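LAR_0958 cell surface adhesin (Lactobacillus reuteri, PDB 4NG0) is a surface-exposed adhesin, here represented by a single beta-grasp repeat, and probably helps the bacterium adhere to mucus. Local coordinates at residues 2-7 with 80-86; 7-13 with 87-93; 41-47 with 59-64. All blocks are in the same frame, centred on the assembly; numbering follows the deposited sequence. Where two conformers were deposited one is given.

Interaction 1. Residues 2-7 with 80-86; sequences KVTYSG and LKTISGS
The ring of Tyr5 lies flat across the backbone of Gly85, its partner on the parallel strand alongside. The CB of Tyr5 leaves the sheet on the face that also carries Val3 and Ile83. CG is placed between the backbone N and the carbonyl carbon (chi1 62°), and this turns the ring over the neighbouring strand. Tyr5 CG comes 3.8 Å from Gly85 CA. CD1 has Ser84 O near it and also meets CG2 of Ile83, which sits at the ring edge. CD2 and CE2, at the other side of the ring, run beside Ser86 N. CE1 and CZ are close to Gly85 CA again. Gly85 CA stands over the ring centre, 3.4 Å from the centroid of the Tyr5 ring and 7° off the ring normal, a CH-pi contact. At the tip, OH shares a water with Gly85 O and also bonds to Leu63 N of strand 57-63.

The backbones carry the usual parallel ladder. Ser84 N donates to Val3 O, Tyr5 N to Ser84 O at 3.0 Å, and Ser86 N to Tyr5 O from above its carbonyl plane. Val3 CG2 reaches Leu80 CD2 at 4.2 Å, and Val3 CG1 approaches Ile83 CG2. On the other face the chemistry is polar. One water joins Val3 O, Thr82 OG1 and Ser84 OG, and Lys2 NZ makes a weak bond to Thr82 OG1.

These are the first and last strands of a beta-grasp sheet, paired side by side. The face of Val3, Tyr5 and Ile83 is largely apolar, with Val3 and Ile83 touching Trp27. The other carries Thr4 and Ser84, and water meets the Ser84 hydroxyl there. Gly85 has no side chain, so the tyrosine ring rests directly on the main chain, with a CA hydrogen against its face.

Interaction 2. Residues 7-13 with 87-93; sequences GSDSKTY and YTYTINP
The rings of Tyr87 and Tyr89 each turn one face to the opposite strand. Over the Tyr87 face lie Gly7 O and Ser8 CA, both offset toward the rim. Asp9 O and Ser10 CA take the same places on Tyr89, with Ser10 CA 4.3 Å from the centroid of the Tyr89 ring in a CH-pi contact. Two waters sit at the Tyr89 edge, in its plane. One bridges Asp9 OD2 and Tyr87 OH; the other lies between Asp9 OD2 and Tyr89 OH. The Asp9 carboxylate runs beside the Tyr89 ring, with Asp9 OD2 3.7 Å from Tyr89 CE2 and the planes 64° apart. Tyr87 OH also bonds Thr24 OG1.

Here the first and last strands of the beta-grasp sheet continue in parallel. Six backbone bonds join them, from Thr88 N to Gly7 O through to Tyr13 N to Asn92 O at 2.8 Å.

With chi1 at 69° the Lys11 chain runs beside Ile91, and Lys11 CG lies 4.0 Å from Ile91 CG1. The aliphatic chain also passes Tyr89 OH. Lys11 NZ leads on to a salt bridge with Asp14. On the other face, one water links Thr12 OG1 to Asn92 ND2 and another links it to Pro93 O.

Interaction 3. Residues 41-47 with 59-64; sequences ADFTWNT and YTLSLN
Asn46 ND2 is held by two hydroxyls of the facing strand. Asn46 ND2 donates to Thr60 OG1 at 2.9 Å and to Ser62 OG at 3.0 Å. Both acceptors lie close to its amide plane, which fixes the turn of the amide. At the other end of the hairpin Asn64 ND2 reaches one hydroxyl and one backbone carbonyl: it donates to Thr44 OG1 at 3.0 Å and, almost straight (175°), to Ala41 O. Between them, Thr44 and Ser62 form a hydrogen-bonded antiparallel pair.

The reverse face is apolar. Leu61 CD2 sits over the five-membered ring of Trp45, 3.6 Å from its centroid and 3° off the normal. Leu61 CD1 lies by the six-membered ring, and Tyr59 CB meets the indole edge at CZ3. Leu63 CG is anti to the backbone N (chi1 -173°), which brings Leu63 CD1 over one face of the Phe43 ring, 4.0 Å from the centroid.

Strand 43-45 is the outermost strand on this side of the sheet. Strand 57-63 lies between it and strand 83-92, where Tyr89 meets Trp45 edge-to-face. Asn64 ends the hairpin as the N-cap of helix 65-73, its OD1 accepting from Gly67 N.

How the interactions relate
Interactions 1 and 2 join the same two strands, 3-12 and 83-92, and share Gly7. Their centres are about 21 Å apart, on opposite sides of the chain's centre. Interaction 3 is nested inside the chain loop that each closes, and its centre lies nearest the middle of the chain. It is an antiparallel hairpin, whereas the other two are parallel pairings. All three mix buried and exposed residues. Interactions 1 and 2 use waters to join many of their polar groups; interaction 3 relies more on direct asparagine amide bonds. Strand 57-63 links them: Tyr89 N probably bonds Tyr59 O, and Ile83 packs on Leu63.

Interaction 1. Residues 2-7 with 80-86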
# COMPACT_ATOMS: atom_id res chain seq x y z
N LYS A 2 12.80 13.65 1.96
CA LYS A 2 11.61 13.36 1.16
C LYS A 2 11.00 12.01 1.55
O LYS A 2 11.64 10.96 1.45
CB LYS A 2 11.93 13.40 -0.33
CG LYS A 2 10.89 14.12 -1.17
CD LYS A 2 11.34 14.26 -2.61
CE LYS A 2 10.23 14.83 -3.49
NZ LYS A 2 9.79 16.17 -3.03
N VAL A 3 9.74 12.05 1.98
CA VAL A 3 9.06 10.86 2.46
C VAL A 3 8.57 10.02 1.30
O VAL A 3 7.80 10.49 0.45
CB VAL A 3 7.86 11.24 3.36
CG1 VAL A 3 7.09 9.99 3.79
CG2 VAL A 3 8.34 12.03 4.58
N THR A 4 9.02 8.77 1.25
CA THR A 4 8.61 7.88 0.18
C THR A 4 8.23 6.51 0.73
O THR A 4 8.67 6.12 1.81
CB THR A 4 9.72 7.71 -0.87
OG1 THR A 4 10.89 7.22 -0.24
CG2 THR A 4 10.04 9.05 -1.54
N TYR A 5 7.38 5.81 -0.01
CA TYR A 5 7.03 4.43 0.33
C TYR A 5 7.28 3.51 -0.85
O TYR A 5 7.24 3.93 -2.01
CB TYR A 5 5.58 4.31 0.83
CG TYR A 5 4.50 4.70 -0.16
CD1 TYR A 5 4.03 6.01 -0.23
CD2 TYR A 5 3.92 3.75 -1.01
CE1 TYR A 5 3.04 6.37 -1.13
CE2 TYR A 5 2.93 4.10 -1.90
CZ TYR A 5 2.49 5.41 -1.96
OH TYR A 5 1.50 5.75 -2.87
N SER A 6 7.56 2.25 -0.54
CA SER A 6 7.77 1.23 -1.54
C SER A 6 7.30 -0.09 -0.96
O SER A 6 6.82 -0.14 0.16
CB SER A 6 9.26 1.13 -1.91
OG SER A 6 10.02 0.73 -0.78
N GLY A 7 7.42 -1.16 -1.74
CA GLY A 7 7.11 -2.48 -1.23
C GLY A 7 6.36 -3.33 -2.22
O GLY A 7 5.95 -2.86 -3.29
N LEU A 80 4.28 17.47 6.53
CA LEU A 80 4.68 16.56 5.46
C LEU A 80 4.09 17.06 4.14
O LEU A 80 2.91 16.82 3.86
CB LEU A 80 4.19 15.14 5.77
CG LEU A 80 4.66 14.55 7.10
CD1 LEU A 80 4.09 13.15 7.28
CD2 LEU A 80 6.18 14.51 7.18
N LYS A 81 4.90 17.75 3.35
CA LYS A 81 4.41 18.45 2.16
C LYS A 81 4.34 17.59 0.89
O LYS A 81 3.56 17.89 -0.01
CB LYS A 81 5.27 19.67 1.87
CG LYS A 81 5.29 20.71 2.97
CD LYS A 81 6.16 21.87 2.54
CE LYS A 81 6.16 22.99 3.55
NZ LYS A 81 7.08 24.07 3.08
N THR A 82 5.17 16.55 0.81
CA THR A 82 5.04 15.56 -0.26
C THR A 82 5.09 14.17 0.33
O THR A 82 5.79 13.92 1.30
CB THR A 82 6.15 15.65 -1.34
OG1 THR A 82 7.44 15.34 -0.78
CG2 THR A 82 6.20 17.02 -1.93
N ILE A 83 4.32 13.26 -0.26
CA ILE A 83 4.42 11.84 0.04
C ILE A 83 4.34 11.13 -1.31
O ILE A 83 3.36 11.27 -2.03
CB ILE A 83 3.29 11.36 0.96
CG1 ILE A 83 3.24 12.20 2.25
CG2 ILE A 83 3.48 9.87 1.28
CD1 ILE A 83 1.94 12.07 3.02
N SER A 84 5.40 10.39 -1.66
CA SER A 84 5.51 9.78 -2.98
C SER A 84 5.77 8.30 -2.81
O SER A 84 6.49 7.91 -1.89
CB SER A 84 6.70 10.37 -3.73
OG SER A 84 6.76 11.78 -3.53
N GLY A 85 5.24 7.45 -3.69
CA GLY A 85 5.57 6.05 -3.56
C GLY A 85 5.03 5.17 -4.65
O GLY A 85 4.35 5.63 -5.57
N SER A 86 5.35 3.89 -4.53
CA SER A 86 4.92 2.86 -5.46
C SER A 86 4.79 1.56 -4.68
O SER A 86 5.61 1.28 -3.81
CB SER A 86 5.94 2.71 -6.60
OG SER A 86 5.56 1.68 -7.52
O HOH W 1 8.04 12.65 -1.28
O HOH W 2 1.42 5.10 -5.87
O HOH W 3 7.91 -0.65 -4.69

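Interaction 2. Residues 7-13 with 87-93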
# COMPACT_ATOMS: atom_id res chain seq x y z
N GLY A 7 7.42 -1.16 -1.74
CA GLY A 7 7.11 -2.48 -1.23
C GLY A 7 6.36 -3.33 -2.22
O GLY A 7 5.95 -2.86 -3.29
N SER A 8 6.20 -4.60 -1.85
CA SER A 8 5.55 -5.56 -2.73
C SER A 8 5.11 -6.77 -1.94
O SER A 8 5.59 -7.02 -0.84
CB SER A 8 6.50 -5.99 -3.85
OG SER A 8 7.66 -6.60 -3.32
N ASP A 9 4.19 -7.52 -2.53
CA ASP A 9 3.64 -8.73 -1.92
C ASP A 9 2.97 -9.51 -3.04
O ASP A 9 2.81 -9.01 -4.16
CB ASP A 9 2.62 -8.34 -0.85
CG ASP A 9 2.30 -9.47 0.12
OD1 ASP A 9 2.92 -10.56 0.06
OD2 ASP A 9 1.41 -9.25 0.97
N SER A 10 2.62 -10.75 -2.73
CA SER A 10 1.97 -11.60 -3.71
C SER A 10 1.23 -12.75 -3.04
O SER A 10 1.46 -13.08 -1.87
CB SER A 10 2.97 -12.16 -4.73
OG SER A 10 3.88 -13.05 -4.11
N LYS A 11 0.32 -13.33 -3.81
CA LYS A 11 -0.32 -14.59 -3.43
C LYS A 11 -0.51 -15.43 -4.68
O LYS A 11 -0.42 -14.93 -5.81
CB LYS A 11 -1.71 -14.36 -2.81
CG LYS A 11 -2.74 -13.85 -3.82
CD LYS A 11 -4.11 -13.50 -3.21
CE LYS A 11 -5.01 -14.72 -3.11
NZ LYS A 11 -6.34 -14.38 -2.50
N THR A 12 -0.78 -16.71 -4.47
CA THR A 12 -1.25 -17.57 -5.55
C THR A 12 -2.78 -17.46 -5.65
O THR A 12 -3.48 -17.46 -4.63
CB THR A 12 -0.83 -19.03 -5.29
OG1 THR A 12 0.60 -19.11 -5.27
CG2 THR A 12 -1.36 -19.95 -6.36
N TYR A 13 -3.27 -17.36 -6.88
CA TYR A 13 -4.71 -17.35 -7.14
C TYR A 13 -5.43 -18.45 -6.36
O TYR A 13 -5.00 -19.61 -6.37
CB TYR A 13 -4.96 -17.58 -8.63
CG TYR A 13 -6.42 -17.77 -8.97
CD1 TYR A 13 -7.26 -16.68 -9.13
CD2 TYR A 13 -6.96 -19.04 -9.13
CE1 TYR A 13 -8.61 -16.84 -9.44
CE2 TYR A 13 -8.31 -19.22 -9.43
CZ TYR A 13 -9.12 -18.11 -9.59
OH TYR A 13 -10.46 -18.29 -9.89
N TYR A 87 3.78 0.76 -4.99
CA TYR A 87 3.60 -0.51 -4.30
C TYR A 87 2.98 -1.51 -5.27
O TYR A 87 1.98 -1.21 -5.89
CB TYR A 87 2.71 -0.36 -3.06
CG TYR A 87 2.60 -1.65 -2.28
CD1 TYR A 87 1.69 -2.64 -2.65
CD2 TYR A 87 3.42 -1.90 -1.19
CE1 TYR A 87 1.60 -3.83 -1.96
CE2 TYR A 87 3.34 -3.08 -0.48
CZ TYR A 87 2.43 -4.04 -0.88
OH TYR A 87 2.34 -5.23 -0.18
N THR A 88 3.59 -2.68 -5.39
CA THR A 88 3.12 -3.67 -6.36
C THR A 88 2.67 -4.98 -5.71
O THR A 88 3.40 -5.59 -4.92
CB THR A 88 4.23 -3.99 -7.39
OG1 THR A 88 4.60 -2.77 -8.06
CG2 THR A 88 3.72 -4.98 -8.43
N TYR A 89 1.46 -5.42 -6.05
CA TYR A 89 0.90 -6.66 -5.53
C TYR A 89 0.60 -7.57 -6.71
O TYR A 89 -0.14 -7.17 -7.62
CB TYR A 89 -0.39 -6.40 -4.73
CG TYR A 89 -0.82 -7.61 -3.91
CD1 TYR A 89 -1.35 -8.75 -4.53
CD2 TYR A 89 -0.65 -7.64 -2.53
CE1 TYR A 89 -1.71 -9.86 -3.82
CE2 TYR A 89 -1.02 -8.76 -1.79
CZ TYR A 89 -1.55 -9.87 -2.45
OH TYR A 89 -1.91 -10.99 -1.73
N THR A 90 1.16 -8.77 -6.69
CA THR A 90 0.93 -9.73 -7.77
C THR A 90 0.10 -10.92 -7.32
O THR A 90 0.37 -11.52 -6.28
CB THR A 90 2.28 -10.24 -8.32
OG1 THR A 90 3.05 -9.12 -8.78
CG2 THR A 90 2.08 -11.21 -9.48
N ILE A 91 -0.91 -11.27 -8.11
CA ILE A 91 -1.59 -12.54 -7.91
C ILE A 91 -1.07 -13.48 -9.00
O ILE A 91 -1.24 -13.22 -10.18
CB ILE A 91 -3.12 -12.39 -8.00
CG1 ILE A 91 -3.64 -11.45 -6.92
CG2 ILE A 91 -3.79 -13.75 -7.86
CD1 ILE A 91 -5.15 -11.20 -7.00
N ASN A 92 -0.39 -14.54 -8.59
CA ASN A 92 0.17 -15.48 -9.54
C ASN A 92 -0.84 -16.56 -9.91
O ASN A 92 -1.67 -16.93 -9.08
CB ASN A 92 1.43 -16.12 -8.95
CG ASN A 92 2.58 -15.13 -8.83
OD1 ASN A 92 2.98 -14.53 -9.82
ND2 ASN A 92 3.07 -14.93 -7.62
N PRO A 93 -0.81 -17.06 -11.15
CA PRO A 93 -1.75 -18.13 -11.51
C PRO A 93 -1.51 -19.38 -10.67
O PRO A 93 -0.38 -19.62 -10.21
CB PRO A 93 -1.43 -18.42 -12.98
CG PRO A 93 -0.70 -17.19 -13.48
CD PRO A 93 0.03 -16.65 -12.29
O HOH W 4 0.20 -6.77 0.82
O HOH W 5 4.46 -7.92 -6.66
O HOH W 6 -1.16 -10.76 0.94
O HOH W 7 2.48 -17.00 -5.62
O HOH W 8 1.35 -19.70 -8.15

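Interaction 3. Residues 41-47 with 59-64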
# COMPACT_ATOMS: atom_id res chain seq x y z
N ALA A 41 -7.23 0.58 4.94
CA ALA A 41 -8.13 1.61 4.43
C ALA A 41 -7.38 2.84 3.91
O ALA A 41 -7.96 3.69 3.23
CB ALA A 41 -9.13 2.02 5.51
N ASP A 42 -6.10 2.92 4.24
CA ASP A 42 -5.32 4.10 3.89
C ASP A 42 -4.68 4.00 2.50
O ASP A 42 -4.02 4.93 2.05
CB ASP A 42 -4.26 4.35 4.96
CG ASP A 42 -4.85 4.84 6.26
OD1 ASP A 42 -5.82 5.64 6.20
OD2 ASP A 42 -4.36 4.43 7.33
N PHE A 43 -4.89 2.86 1.84
CA PHE A 43 -4.36 2.62 0.51
C PHE A 43 -5.50 2.18 -0.39
O PHE A 43 -6.41 1.48 0.06
CB PHE A 43 -3.27 1.54 0.52
CG PHE A 43 -2.05 1.90 1.32
CD1 PHE A 43 -2.05 1.81 2.71
CD2 PHE A 43 -0.89 2.32 0.68
CE1 PHE A 43 -0.91 2.15 3.44
CE2 PHE A 43 0.25 2.64 1.41
CZ PHE A 43 0.23 2.57 2.78
N THR A 44 -5.44 2.59 -1.64
CA THR A 44 -6.45 2.22 -2.62
C THR A 44 -5.86 1.35 -3.72
O THR A 44 -4.80 1.66 -4.27
CB THR A 44 -7.08 3.48 -3.23
OG1 THR A 44 -7.79 4.17 -2.20
CG2 THR A 44 -8.07 3.14 -4.35
N TRP A 45 -6.53 0.25 -4.03
CA TRP A 45 -6.17 -0.57 -5.18
C TRP A 45 -6.41 0.18 -6.48
O TRP A 45 -7.50 0.73 -6.68
CB TRP A 45 -7.03 -1.82 -5.20
CG TRP A 45 -6.68 -2.85 -4.16
CD1 TRP A 45 -7.23 -2.98 -2.92
CD2 TRP A 45 -5.74 -3.92 -4.30
NE1 TRP A 45 -6.66 -4.06 -2.26
CE2 TRP A 45 -5.75 -4.66 -3.10
CE3 TRP A 45 -4.88 -4.32 -5.34
CZ2 TRP A 45 -4.93 -5.78 -2.90
CZ3 TRP A 45 -4.07 -5.43 -5.14
CH2 TRP A 45 -4.10 -6.15 -3.93
N ASN A 46 -5.42 0.16 -7.37
CA ASN A 46 -5.53 0.83 -8.65
C ASN A 46 -6.13 -0.12 -9.69
O ASN A 46 -5.53 -0.45 -10.71
CB ASN A 46 -4.16 1.39 -9.07
CG ASN A 46 -3.67 2.49 -8.12
OD1 ASN A 46 -4.42 3.40 -7.76
ND2 ASN A 46 -2.41 2.40 -7.71
N THR A 47 -7.35 -0.56 -9.38
CA THR A 47 -8.10 -1.48 -10.21
C THR A 47 -9.32 -0.77 -10.79
O THR A 47 -9.63 0.35 -10.39
CB THR A 47 -8.58 -2.65 -9.36
OG1 THR A 47 -9.25 -2.13 -8.20
CG2 THR A 47 -7.39 -3.50 -8.90
N TYR A 59 -0.78 -5.83 -10.03
CA TYR A 59 -1.57 -4.68 -9.59
C TYR A 59 -0.73 -3.72 -8.77
O TYR A 59 0.34 -4.08 -8.28
CB TYR A 59 -2.73 -5.17 -8.70
CG TYR A 59 -3.60 -6.20 -9.37
CD1 TYR A 59 -3.39 -7.57 -9.17
CD2 TYR A 59 -4.61 -5.81 -10.22
CE1 TYR A 59 -4.19 -8.51 -9.79
CE2 TYR A 59 -5.43 -6.75 -10.85
CZ TYR A 59 -5.21 -8.10 -10.63
OH TYR A 59 -6.01 -9.04 -11.24
N THR A 60 -1.22 -2.49 -8.60
CA THR A 60 -0.59 -1.56 -7.66
C THR A 60 -1.60 -0.99 -6.69
O THR A 60 -2.80 -1.03 -6.92
CB THR A 60 0.14 -0.40 -8.37
OG1 THR A 60 -0.81 0.41 -9.07
CG2 THR A 60 1.17 -0.92 -9.35
N LEU A 61 -1.09 -0.47 -5.58
CA LEU A 61 -1.88 0.31 -4.64
C LEU A 61 -1.18 1.63 -4.40
O LEU A 61 0.04 1.71 -4.53
CB LEU A 61 -2.03 -0.40 -3.30
CG LEU A 61 -2.86 -1.68 -3.30
CD1 LEU A 61 -1.96 -2.91 -3.39
CD2 LEU A 61 -3.74 -1.73 -2.06
N SER A 62 -1.95 2.64 -4.02
CA SER A 62 -1.40 3.95 -3.71
C SER A 62 -1.97 4.44 -2.40
O SER A 62 -3.12 4.15 -2.06
CB SER A 62 -1.77 4.97 -4.80
OG SER A 62 -1.22 4.62 -6.05
N LEU A 63 -1.16 5.18 -1.64
CA LEU A 63 -1.65 5.87 -0.47
C LEU A 63 -2.73 6.85 -0.93
O LEU A 63 -2.52 7.61 -1.88
CB LEU A 63 -0.51 6.62 0.22
CG LEU A 63 -0.86 7.25 1.58
CD1 LEU A 63 -0.93 6.20 2.68
CD2 LEU A 63 0.18 8.32 1.92
N ASN A 64 -3.89 6.82 -0.26
CA ASN A 64 -5.00 7.68 -0.65
C ASN A 64 -5.09 8.91 0.25
O ASN A 64 -4.26 9.08 1.14
CB ASN A 64 -6.31 6.88 -0.72
CG ASN A 64 -6.70 6.27 0.61
OD1 ASN A 64 -6.50 6.86 1.66
ND2 ASN A 64 -7.26 5.06 0.57
O HOH W 9 -3.28 -2.08 -10.64